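Local coordinates for protein 8-amino-8-demethylriboflavin N,N-dimethyltransferase (Streptomyces davawensis, PDB 4D7K) that catalyses the two successive S-adenosylmethionine-dependent N-methylations that turn 8-amino-8-demethylriboflavin into the antibiotic roseoflavin, at residues Thr172-Gly177 with Gly329-Gly334; Thr180-Ile185 with Thr198-Ser203; Thr204-Asp209 with Val240-Cys245; Leu281-Ser286 with Ala338-Arg343. All coordinates share one frame; numbering follows the deposited sequence.

From the N-terminal side, contact 1 opens first in the Rossmann-like methyltransferase domain, at 172-177, and closes only at 329-334, so its long loop encloses contacts 2 and 3 completely. Contact 2 is the short closure within the beta-alpha-beta unit that begins with strand 181-185. Contact 3 follows in series, laying 240-245 across strand 204-209, the neighbour of 181-185 in the sheet. Contact 4 starts at 281-286 and closes at 338-343, beyond the end of contact 1; these two therefore cross, and backbone hydrogen bonds between strands 325-333 and 337-344 join them directly.

Contact 1 (Thr172-Gly177 with Gly329-Gly334); sequences TSFDFG and GIHPAG
F174 meets H331 in a T-shaped (edge-to-face) pair, the phenyl edge directed at one face of the imidazole. The ring centroids lie 5.3 Å apart and the planes are inclined at 63°, short of a perpendicular T. Followed outward from the backbone, H331 begins with CB, which lies 4.3 Å from the carbonyl O of S173. Next comes CG, 4.2 Å from F174 CD1, and then CD2, which is 3.9 Å from that same CD1. At the far end NE2 approaches F174 CE1 at 3.9 Å, lying in the plane of the phenyl ring at its edge, and hydrogen-bonds to E341 OE1 on the next strand, a tether that probably limits rotation of the imidazole. H331 belongs to strand 325-333, the outermost strand at one end of the seven-stranded sheet of the class I methyltransferase fold, and the loop between helix 167-171 and strand 181-185 packs against that margin. With its CG anti to the backbone N (chi1 -173°), F174 also sets CD2 over the centre of the F176 ring, 3.8 Å above its plane. One residue earlier in the loop, S173 bears on the backbone of the strand: its CB comes within 3.3 Å of P332 O, and its OG, hydrogen-bonded to D169 O in helix 167-171, lies 3.6 Å from A333 CA.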
loop_
_atom_site.group_PDB
_atom_site.type_symbol
_atom_site.label_atom_id
_atom_site.label_comp_id
_atom_site.label_asym_id
_atom_site.label_seq_id
_atom_site.Cartn_x
_atom_site.Cartn_y
_atom_site.Cartn_z
ATOM N N THR A 172 -8.321 -11.983 -25.894
ATOM C CA THR A 172 -9.395 -11.184 -26.472
ATOM C C THR A 172 -8.870 -10.001 -27.273
ATOM O O THR A 172 -9.646 -9.271 -27.881
ATOM C CB THR A 172 -10.353 -10.651 -25.389
ATOM O OG1 THR A 172 -9.645 -9.755 -24.522
ATOM C CG2 THR A 172 -10.936 -11.801 -24.577
ATOM N N SER A 173 -7.555 -9.812 -27.276
ATOM C CA SER A 173 -6.966 -8.640 -27.916
ATOM C C SER A 173 -6.207 -8.995 -29.192
ATOM O O SER A 173 -5.863 -8.114 -29.982
ATOM C CB SER A 173 -6.035 -7.918 -26.943
ATOM O OG SER A 173 -6.723 -7.561 -25.755
ATOM N N PHE A 174 -5.942 -10.283 -29.384
ATOM C CA PHE A 174 -5.251 -10.748 -30.581
ATOM C C PHE A 174 -5.929 -11.998 -31.131
ATOM O O PHE A 174 -6.520 -12.772 -30.381
ATOM C CB PHE A 174 -3.774 -11.029 -30.284
ATOM C CG PHE A 174 -2.961 -11.352 -31.508
ATOM C CD1 PHE A 174 -2.557 -10.346 -32.374
ATOM C CD2 PHE A 174 -2.602 -12.662 -31.792
ATOM C CE1 PHE A 174 -1.812 -10.638 -33.502
ATOM C CE2 PHE A 174 -1.856 -12.963 -32.919
ATOM C CZ PHE A 174 -1.459 -11.950 -33.773
ATOM N N ASP A 175 -5.842 -12.189 -32.443
ATOM C CA ASP A 175 -6.498 -13.319 -33.092
ATOM C C ASP A 175 -5.580 -14.536 -33.186
ATOM O O ASP A 175 -5.011 -14.822 -34.240
ATOM C CB ASP A 175 -6.986 -12.916 -34.488
ATOM C CG ASP A 175 -7.778 -14.017 -35.169
ATOM O OD1 ASP A 175 -8.375 -14.849 -34.454
ATOM O OD2 ASP A 175 -7.802 -14.048 -36.418
ATOM N N PHE A 176 -5.445 -15.259 -32.081
ATOM C CA PHE A 176 -4.651 -16.483 -32.075
ATOM C C PHE A 176 -5.296 -17.571 -32.929
ATOM O O PHE A 176 -4.622 -18.498 -33.373
ATOM C CB PHE A 176 -4.456 -16.987 -30.649
ATOM C CG PHE A 176 -3.599 -16.093 -29.805
ATOM C CD1 PHE A 176 -2.219 -16.139 -29.907
ATOM C CD2 PHE A 176 -4.172 -15.210 -28.905
ATOM C CE1 PHE A 176 -1.428 -15.321 -29.130
ATOM C CE2 PHE A 176 -3.386 -14.388 -28.125
ATOM C CZ PHE A 176 -2.011 -14.443 -28.237
ATOM N N GLY A 177 -6.598 -17.440 -33.166
ATOM C CA GLY A 177 -7.351 -18.433 -33.910
ATOM C C GLY A 177 -6.979 -18.589 -35.374
ATOM O O GLY A 177 -7.493 -19.480 -36.052
ATOM N N GLY A 329 2.594 -4.958 -36.229
ATOM C CA GLY A 329 1.857 -4.093 -35.327
ATOM C C GLY A 329 2.064 -4.450 -33.868
ATOM O O GLY A 329 2.421 -5.578 -33.541
ATOM N N ILE A 330 1.848 -3.478 -32.990
ATOM C CA ILE A 330 1.894 -3.719 -31.553
ATOM C C ILE A 330 0.492 -3.564 -30.975
ATOM O O ILE A 330 0.026 -2.450 -30.730
ATOM C CB ILE A 330 2.870 -2.762 -30.848
ATOM C CG1 ILE A 330 4.273 -2.911 -31.443
ATOM C CG2 ILE A 330 2.881 -3.017 -29.347
ATOM C CD1 ILE A 330 5.325 -2.054 -30.772
ATOM N N HIS A 331 -0.184 -4.691 -30.775
ATOM C CA HIS A 331 -1.580 -4.679 -30.355
ATOM C C HIS A 331 -1.700 -4.623 -28.842
ATOM O O HIS A 331 -1.155 -5.474 -28.143
ATOM C CB HIS A 331 -2.311 -5.910 -30.887
ATOM C CG HIS A 331 -2.037 -6.202 -32.327
ATOM N ND1 HIS A 331 -2.903 -5.838 -33.338
ATOM C CD2 HIS A 331 -0.998 -6.826 -32.931
ATOM C CE1 HIS A 331 -2.408 -6.225 -34.500
ATOM N NE2 HIS A 331 -1.251 -6.827 -34.281
ATOM N N PRO A 332 -2.420 -3.614 -28.332
ATOM C CA PRO A 332 -2.658 -3.465 -26.893
ATOM C C PRO A 332 -3.441 -4.643 -26.315
ATOM O O PRO A 332 -4.482 -5.013 -26.859
ATOM C CB PRO A 332 -3.480 -2.172 -26.799
ATOM C CG PRO A 332 -3.235 -1.459 -28.089
ATOM C CD PRO A 332 -3.036 -2.529 -29.110
ATOM N N ALA A 333 -2.933 -5.221 -25.232
ATOM C CA ALA A 333 -3.608 -6.320 -24.551
ATOM C C ALA A 333 -3.939 -5.902 -23.125
ATOM O O ALA A 333 -3.290 -6.337 -22.173
ATOM C CB ALA A 333 -2.741 -7.577 -24.562
ATOM N N GLY A 334 -4.946 -5.047 -22.984
ATOM C CA GLY A 334 -5.260 -4.453 -21.699
ATOM C C GLY A 334 -4.438 -3.194 -21.484
ATOM O O GLY A 334 -3.937 -2.602 -22.439
#

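Contact 2 (Thr180-Ile185 with Thr198-Ser203); sequences TRFADI and TAVPSS
The backbones of T180 and S203 draw together just ahead of strand 181-185, their CA atoms 4.7 Å apart, with the carbonyl O of T180 at 3.7 Å from S203 CA but no hydrogen bond passing between the two segments. What joins them beyond this point is the ring of F182, which reaches toward the turn that follows helix 191-199. CE1 does most of the touching: S203 OG lies 3.7 Å from it, close to the ring plane at the edge, and S203 CB sits 3.9 Å from the same carbon, also in plane. The adjacent corner, CZ, meets V200 CG2 at 4.2 Å, a looser apolar touch in which the two side chains run at a slant to one another. The hydroxyl of S203 is not left to the aromatic edge alone. Placed between its own backbone N and carbonyl carbon (chi1 73°), OG donates to V200 O at 2.9 Å, arriving 23° out of the carbonyl plane. This bond spans the turn from the first non-helical residue to the residue just before the next strand, and R229 hydrogen-bonds to the carbonyl O of S203. Around F182 the packing is continued by L193 and V196 of helix 191-199 and by F176 from contact 1. Packing of a first-strand aromatic against the turn after the following helix belongs here to the beta-alpha-beta crossover 181-185, 191-199, 204-209 that opens the Rossmann-like methyltransferase sheet.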
loop_
_atom_site.group_PDB
_atom_site.type_symbol
_atom_site.label_atom_id
_atom_site.label_comp_id
_atom_site.label_asym_id
_atom_site.label_seq_id
_atom_site.Cartn_x
_atom_site.Cartn_y
_atom_site.Cartn_z
ATOM N N THR A 180 -2.294 -22.423 -36.396
ATOM C CA THR A 180 -2.621 -23.824 -36.146
ATOM C C THR A 180 -1.526 -24.582 -35.408
ATOM O O THR A 180 -1.734 -25.716 -34.974
ATOM C CB THR A 180 -2.919 -24.569 -37.457
ATOM O OG1 THR A 180 -3.032 -25.970 -37.186
ATOM C CG2 THR A 180 -1.801 -24.344 -38.464
ATOM N N ARG A 181 -0.357 -23.967 -35.273
ATOM C CA ARG A 181 0.736 -24.602 -34.550
ATOM C C ARG A 181 1.553 -23.582 -33.761
ATOM O O ARG A 181 2.242 -22.735 -34.330
ATOM C CB ARG A 181 1.640 -25.376 -35.510
ATOM C CG ARG A 181 2.594 -26.313 -34.797
ATOM C CD ARG A 181 3.445 -27.110 -35.767
ATOM N NE ARG A 181 4.401 -27.956 -35.058
ATOM C CZ ARG A 181 5.440 -28.553 -35.629
ATOM N NH1 ARG A 181 5.666 -28.400 -36.928
ATOM N NH2 ARG A 181 6.257 -29.300 -34.900
ATOM N N PHE A 182 1.472 -23.680 -32.440
ATOM C CA PHE A 182 2.111 -22.717 -31.561
ATOM C C PHE A 182 3.424 -23.238 -30.996
ATOM O O PHE A 182 3.562 -24.424 -30.704
ATOM C CB PHE A 182 1.163 -22.343 -30.421
ATOM C CG PHE A 182 -0.138 -21.761 -30.887
ATOM C CD1 PHE A 182 -1.215 -22.582 -31.179
ATOM C CD2 PHE A 182 -0.281 -20.391 -31.039
ATOM C CE1 PHE A 182 -2.414 -22.046 -31.612
ATOM C CE2 PHE A 182 -1.479 -19.848 -31.471
ATOM C CZ PHE A 182 -2.547 -20.678 -31.759
ATOM N N ALA A 183 4.387 -22.335 -30.841
ATOM C CA ALA A 183 5.673 -22.673 -30.253
ATOM C C ALA A 183 5.983 -21.718 -29.112
ATOM O O ALA A 183 6.481 -20.612 -29.332
ATOM C CB ALA A 183 6.774 -22.633 -31.304
ATOM N N ASP A 184 5.680 -22.148 -27.892
ATOM C CA ASP A 184 5.898 -21.319 -26.715
ATOM C C ASP A 184 7.333 -21.450 -26.221
ATOM O O ASP A 184 7.678 -22.415 -25.541
ATOM C CB ASP A 184 4.919 -21.694 -25.602
ATOM C CG ASP A 184 4.679 -20.554 -24.625
ATOM O OD1 ASP A 184 5.569 -19.686 -24.485
ATOM O OD2 ASP A 184 3.598 -20.521 -24.000
ATOM N N ILE A 185 8.166 -20.476 -26.570
ATOM C CA ILE A 185 9.564 -20.482 -26.158
ATOM C C ILE A 185 9.708 -19.874 -24.769
ATOM O O ILE A 185 9.524 -18.669 -24.586
ATOM C CB ILE A 185 10.453 -19.709 -27.149
ATOM C CG1 ILE A 185 10.163 -20.156 -28.582
ATOM C CG2 ILE A 185 11.926 -19.895 -26.806
ATOM C CD1 ILE A 185 10.311 -21.645 -28.796
ATOM N N THR A 198 -7.020 -23.859 -25.740
ATOM C CA THR A 198 -8.418 -23.981 -25.348
ATOM C C THR A 198 -9.267 -22.998 -26.147
ATOM O O THR A 198 -10.448 -23.238 -26.391
ATOM C CB THR A 198 -8.612 -23.730 -23.839
ATOM O OG1 THR A 198 -7.669 -24.513 -23.098
ATOM C CG2 THR A 198 -10.028 -24.100 -23.404
ATOM N N ALA A 199 -8.653 -21.893 -26.560
ATOM C CA ALA A 199 -9.341 -20.882 -27.356
ATOM C C ALA A 199 -9.355 -21.252 -28.836
ATOM O O ALA A 199 -10.230 -20.819 -29.587
ATOM C CB ALA A 199 -8.693 -19.523 -27.159
ATOM N N VAL A 200 -8.374 -22.047 -29.254
ATOM C CA VAL A 200 -8.327 -22.562 -30.618
ATOM C C VAL A 200 -8.477 -24.079 -30.576
ATOM O O VAL A 200 -7.489 -24.796 -30.428
ATOM C CB VAL A 200 -7.010 -22.185 -31.335
ATOM C CG1 VAL A 200 -7.117 -22.467 -32.825
ATOM C CG2 VAL A 200 -6.671 -20.720 -31.104
ATOM N N PRO A 201 -9.721 -24.571 -30.705
ATOM C CA PRO A 201 -10.060 -25.989 -30.518
ATOM C C PRO A 201 -9.295 -26.932 -31.445
ATOM O O PRO A 201 -8.951 -28.043 -31.042
ATOM C CB PRO A 201 -11.563 -26.033 -30.823
ATOM C CG PRO A 201 -11.823 -24.827 -31.660
ATOM C CD PRO A 201 -10.884 -23.782 -31.141
ATOM N N SER A 202 -9.031 -26.491 -32.669
ATOM C CA SER A 202 -8.311 -27.317 -33.628
ATOM C C SER A 202 -6.887 -26.810 -33.822
ATOM O O SER A 202 -6.579 -26.177 -34.832
ATOM C CB SER A 202 -9.050 -27.347 -34.968
ATOM O OG SER A 202 -10.386 -27.789 -34.803
ATOM N N SER A 203 -6.023 -27.088 -32.851
ATOM C CA SER A 203 -4.632 -26.654 -32.921
ATOM C C SER A 203 -3.742 -27.435 -31.962
ATOM O O SER A 203 -4.222 -28.049 -31.009
ATOM C CB SER A 203 -4.522 -25.159 -32.617
ATOM O OG SER A 203 -4.728 -24.905 -31.239
#

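Contact 3 (Thr204-Asp209 with Val240-Cys245); sequences TGVLVD and VLPTGC
Strand 204-209 of the Rossmann-like sheet is overlaid here by the loop that leads to strand 247-251, with V206 and V208 facing V240, P242 and C245. The strand ends in D209, the acidic residue predicted to bind S-adenosylmethionine; its OD2 is hydrogen-bonded to G188 N in the glycine-rich turn after strand 181-185, and its CB is directed away from the covering loop. No hydrogen bond links the two segments, so the contact rests on apolar surfaces. V208 divides its branches between two partners. CG1, anti to the backbone N at chi1 174°, touches V240 CG2 at 3.7 Å, whereas CG2 lies 3.7 Å from P242 CD. The proline ring thereby bridges V206 and V208, two residues apart on the same face of the strand, since its CG packs 3.6 Å from V206 CG1 and its CB 3.9 Å from that methyl. V206 and P242 pass alongside one another pointing opposite ways, and V208 and V240 do the same. Beyond the proline, its carbonyl O accepts a hydrogen bond from Y248 OH of strand 247-251, while R233 packs on both V240 and P242. The remaining branch of V206, CG2, faces the thiol of C245, 4.2 Å from SG.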
loop_
_atom_site.group_PDB
_atom_site.type_symbol
_atom_site.label_atom_id
_atom_site.label_comp_id
_atom_site.label_asym_id
_atom_site.label_seq_id
_atom_site.Cartn_x
_atom_site.Cartn_y
_atom_site.Cartn_z
ATOM N N THR A 204 -2.440 -27.405 -32.223
ATOM C CA THR A 204 -1.468 -28.075 -31.371
ATOM C C THR A 204 -0.414 -27.081 -30.907
ATOM O O THR A 204 -0.454 -25.906 -31.278
ATOM C CB THR A 204 -0.782 -29.246 -32.096
ATOM O OG1 THR A 204 -0.059 -28.751 -33.230
ATOM C CG2 THR A 204 -1.815 -30.264 -32.560
ATOM N N GLY A 205 0.528 -27.552 -30.096
ATOM C CA GLY A 205 1.551 -26.681 -29.551
ATOM C C GLY A 205 2.865 -27.373 -29.250
ATOM O O GLY A 205 2.931 -28.598 -29.159
ATOM N N VAL A 206 3.918 -26.578 -29.105
ATOM C CA VAL A 206 5.222 -27.089 -28.709
ATOM C C VAL A 206 5.757 -26.259 -27.550
ATOM O O VAL A 206 5.972 -25.055 -27.687
ATOM C CB VAL A 206 6.236 -27.060 -29.871
ATOM C CG1 VAL A 206 7.581 -27.596 -29.408
ATOM C CG2 VAL A 206 5.721 -27.865 -31.055
ATOM N N LEU A 207 5.959 -26.903 -26.406
ATOM C CA LEU A 207 6.473 -26.220 -25.226
ATOM C C LEU A 207 7.987 -26.359 -25.121
ATOM O O LEU A 207 8.509 -27.462 -24.952
ATOM C CB LEU A 207 5.810 -26.768 -23.964
ATOM C CG LEU A 207 6.327 -26.202 -22.645
ATOM C CD1 LEU A 207 6.199 -24.690 -22.654
ATOM C CD2 LEU A 207 5.559 -26.802 -21.477
ATOM N N VAL A 208 8.687 -25.234 -25.219
ATOM C CA VAL A 208 10.144 -25.222 -25.152
ATOM C C VAL A 208 10.640 -24.546 -23.878
ATOM O O VAL A 208 10.418 -23.352 -23.681
ATOM C CB VAL A 208 10.754 -24.500 -26.365
ATOM C CG1 VAL A 208 12.260 -24.374 -26.203
ATOM C CG2 VAL A 208 10.407 -25.232 -27.648
ATOM N N ASP A 209 11.313 -25.306 -23.020
ATOM C CA ASP A 209 11.851 -24.754 -21.780
ATOM C C ASP A 209 12.932 -25.656 -21.186
ATOM O O ASP A 209 13.149 -26.777 -21.649
ATOM C CB ASP A 209 10.726 -24.530 -20.763
ATOM C CG ASP A 209 11.066 -23.460 -19.738
ATOM O OD1 ASP A 209 12.159 -23.533 -19.139
ATOM O OD2 ASP A 209 10.245 -22.539 -19.538
ATOM N N VAL A 240 16.677 -27.087 -29.217
ATOM C CA VAL A 240 15.386 -27.762 -29.285
ATOM C C VAL A 240 14.298 -26.930 -29.962
ATOM O O VAL A 240 13.111 -27.201 -29.788
ATOM C CB VAL A 240 14.899 -28.159 -27.876
ATOM C CG1 VAL A 240 15.850 -29.170 -27.253
ATOM C CG2 VAL A 240 14.770 -26.926 -26.990
ATOM N N LEU A 241 14.697 -25.924 -30.735
ATOM C CA LEU A 241 13.729 -25.110 -31.469
ATOM C C LEU A 241 13.006 -25.936 -32.524
ATOM O O LEU A 241 13.635 -26.490 -33.422
ATOM C CB LEU A 241 14.410 -23.912 -32.134
ATOM C CG LEU A 241 14.654 -22.667 -31.284
ATOM C CD1 LEU A 241 15.260 -21.560 -32.134
ATOM C CD2 LEU A 241 13.367 -22.199 -30.637
ATOM N N PRO A 242 11.673 -26.026 -32.415
ATOM C CA PRO A 242 10.881 -26.770 -33.396
ATOM C C PRO A 242 10.798 -26.036 -34.730
ATOM O O PRO A 242 10.884 -24.806 -34.766
ATOM C CB PRO A 242 9.505 -26.867 -32.733
ATOM C CG PRO A 242 9.440 -25.667 -31.853
ATOM C CD PRO A 242 10.836 -25.455 -31.345
ATOM N N THR A 243 10.630 -26.788 -35.810
ATOM C CA THR A 243 10.568 -26.216 -37.150
ATOM C C THR A 243 9.208 -26.481 -37.797
ATOM O O THR A 243 8.667 -27.581 -37.695
ATOM C CB THR A 243 11.690 -26.786 -38.050
ATOM O OG1 THR A 243 12.963 -26.510 -37.453
ATOM C CG2 THR A 243 11.645 -26.172 -39.443
ATOM N N GLY A 244 8.656 -25.466 -38.456
ATOM C CA GLY A 244 7.404 -25.623 -39.171
ATOM C C GLY A 244 6.207 -25.054 -38.437
ATOM O O GLY A 244 5.064 -25.244 -38.855
ATOM N N CYS A 245 6.463 -24.355 -37.337
ATOM C CA CYS A 245 5.395 -23.706 -36.592
ATOM C C CYS A 245 5.051 -22.370 -37.243
ATOM O O CYS A 245 5.933 -21.665 -37.732
ATOM C CB CYS A 245 5.796 -23.514 -35.130
ATOM S SG CYS A 245 6.064 -25.067 -34.232
#

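Contact 4 (Leu281-Ser286 with Ala338-Arg343); sequences LLILDS and AVIECR
I283 and I340 form the middle rung of an antiparallel ladder, bound by I283 N to I340 O at 2.9 Å and by I340 N to I283 O at 2.8 Å. L281 with C342 and D285 with A338 repeat this reciprocal pair of hydrogen bonds, and in the last pair D285 N reaches A338 O at 3.2 Å. Between these hydrogen-bonded pairs lie the non-hydrogen-bonded L282-E341 and L284-V339, where L282 CA makes a CA-H...O contact with I340 O. The isoleucines share one face, their CB atoms 3.9 Å apart. On the other face L282 CD2 lies alongside E341 CG at 4.0 Å, and L284 CD1 beside V339 CG2 at 4.2 Å. A second shell lines both faces: W316 of helix 313-322 touches I283 and I340, while F174 rests on L282 and E341. The extended chain of E341 (chi1 -175°, chi2 -172°) brings OE2 to salt bridges with R178 and R280, which probably offset its charge in this buried setting. Strand 337-344, lying between 280-285 and 325-333 and antiparallel to both, is the reversed seventh strand that distinguishes the class I methyltransferase sheet, order 3-2-1-4-5-7-6.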
loop_
_atom_site.group_PDB
_atom_site.type_symbol
_atom_site.label_atom_id
_atom_site.label_comp_id
_atom_site.label_asym_id
_atom_site.label_seq_id
_atom_site.Cartn_x
_atom_site.Cartn_y
_atom_site.Cartn_z
ATOM N N LEU A 281 6.047 -14.271 -35.483
ATOM C CA LEU A 281 6.659 -14.276 -34.164
ATOM C C LEU A 281 5.892 -13.282 -33.302
ATOM O O LEU A 281 5.845 -12.096 -33.617
ATOM C CB LEU A 281 8.143 -13.907 -34.234
ATOM C CG LEU A 281 8.851 -13.597 -32.912
ATOM C CD1 LEU A 281 8.768 -14.773 -31.950
ATOM C CD2 LEU A 281 10.301 -13.216 -33.167
ATOM N N LEU A 282 5.269 -13.770 -32.235
ATOM C CA LEU A 282 4.487 -12.908 -31.353
ATOM C C LEU A 282 5.224 -12.677 -30.040
ATOM O O LEU A 282 5.428 -13.610 -29.266
ATOM C CB LEU A 282 3.109 -13.517 -31.082
ATOM C CG LEU A 282 2.340 -14.052 -32.294
ATOM C CD1 LEU A 282 1.039 -14.693 -31.849
ATOM C CD2 LEU A 282 2.081 -12.951 -33.324
ATOM N N ILE A 283 5.631 -11.438 -29.793
ATOM C CA ILE A 283 6.330 -11.120 -28.556
ATOM C C ILE A 283 5.391 -10.436 -27.571
ATOM O O ILE A 283 4.850 -9.366 -27.839
ATOM C CB ILE A 283 7.559 -10.229 -28.806
ATOM C CG1 ILE A 283 8.496 -10.892 -29.817
ATOM C CG2 ILE A 283 8.300 -9.974 -27.501
ATOM C CD1 ILE A 283 9.774 -10.121 -30.068
ATOM N N LEU A 284 5.196 -11.078 -26.427
ATOM C CA LEU A 284 4.295 -10.570 -25.407
ATOM C C LEU A 284 5.099 -9.827 -24.346
ATOM O O LEU A 284 5.950 -10.409 -23.678
ATOM C CB LEU A 284 3.486 -11.714 -24.786
ATOM C CG LEU A 284 2.248 -12.237 -25.532
ATOM C CD1 LEU A 284 2.558 -12.671 -26.955
ATOM C CD2 LEU A 284 1.619 -13.389 -24.768
ATOM N N ASP A 285 4.834 -8.534 -24.203
ATOM C CA ASP A 285 5.606 -7.704 -23.289
ATOM C C ASP A 285 4.901 -6.379 -23.032
ATOM O O ASP A 285 3.883 -6.074 -23.654
ATOM C CB ASP A 285 7.009 -7.452 -23.855
ATOM C CG ASP A 285 8.033 -7.121 -22.778
ATOM O OD1 ASP A 285 7.641 -6.900 -21.613
ATOM O OD2 ASP A 285 9.239 -7.077 -23.102
ATOM N N SER A 286 5.441 -5.604 -22.099
ATOM C CA SER A 286 5.030 -4.221 -21.922
ATOM C C SER A 286 5.962 -3.340 -22.746
ATOM O O SER A 286 7.184 -3.463 -22.653
ATOM C CB SER A 286 5.063 -3.823 -20.447
ATOM O OG SER A 286 4.640 -2.483 -20.271
ATOM N N ALA A 338 1.138 -6.033 -24.265
ATOM C CA ALA A 338 0.861 -5.873 -25.678
ATOM C C ALA A 338 1.352 -7.090 -26.445
ATOM O O ALA A 338 2.266 -7.785 -26.001
ATOM C CB ALA A 338 1.517 -4.608 -26.208
ATOM N N VAL A 339 0.739 -7.352 -27.591
ATOM C CA VAL A 339 1.235 -8.398 -28.466
ATOM C C VAL A 339 1.972 -7.775 -29.643
ATOM O O VAL A 339 1.364 -7.138 -30.502
ATOM C CB VAL A 339 0.106 -9.298 -28.980
ATOM C CG1 VAL A 339 0.651 -10.311 -29.975
ATOM C CG2 VAL A 339 -0.563 -10.005 -27.819
ATOM N N ILE A 340 3.290 -7.944 -29.660
ATOM C CA ILE A 340 4.105 -7.465 -30.766
ATOM C C ILE A 340 4.078 -8.490 -31.888
ATOM O O ILE A 340 4.680 -9.550 -31.777
ATOM C CB ILE A 340 5.565 -7.210 -30.339
ATOM C CG1 ILE A 340 5.617 -6.267 -29.136
ATOM C CG2 ILE A 340 6.372 -6.639 -31.500
ATOM C CD1 ILE A 340 7.027 -5.980 -28.643
ATOM N N GLU A 341 3.364 -8.181 -32.963
ATOM C CA GLU A 341 3.278 -9.100 -34.091
ATOM C C GLU A 341 4.425 -8.856 -35.067
ATOM O O GLU A 341 4.543 -7.770 -35.636
ATOM C CB GLU A 341 1.932 -8.957 -34.798
ATOM C CG GLU A 341 1.716 -9.961 -35.911
ATOM C CD GLU A 341 0.469 -9.673 -36.719
ATOM O OE1 GLU A 341 -0.350 -8.845 -36.272
ATOM O OE2 GLU A 341 0.310 -10.270 -37.805
ATOM N N CYS A 342 5.268 -9.867 -35.255
ATOM C CA CYS A 342 6.448 -9.734 -36.110
ATOM C C CYS A 342 6.403 -10.676 -37.305
ATOM O O CYS A 342 5.955 -11.817 -37.197
ATOM C CB CYS A 342 7.724 -9.995 -35.308
ATOM S SG CYS A 342 7.919 -8.954 -33.855
ATOM N N ARG A 343 6.893 -10.195 -38.440
ATOM C CA ARG A 343 6.877 -10.966 -39.672
ATOM C C ARG A 343 8.286 -11.101 -40.237
ATOM O O ARG A 343 9.098 -10.182 -40.121
ATOM C CB ARG A 343 5.952 -10.303 -40.692
ATOM C CG ARG A 343 5.848 -10.997 -42.035
ATOM C CD ARG A 343 4.934 -10.202 -42.949
ATOM N NE ARG A 343 5.219 -8.772 -42.860
ATOM C CZ ARG A 343 4.374 -7.814 -43.227
ATOM N NH1 ARG A 343 3.179 -8.127 -43.706
ATOM N NH2 ARG A 343 4.725 -6.541 -43.105
#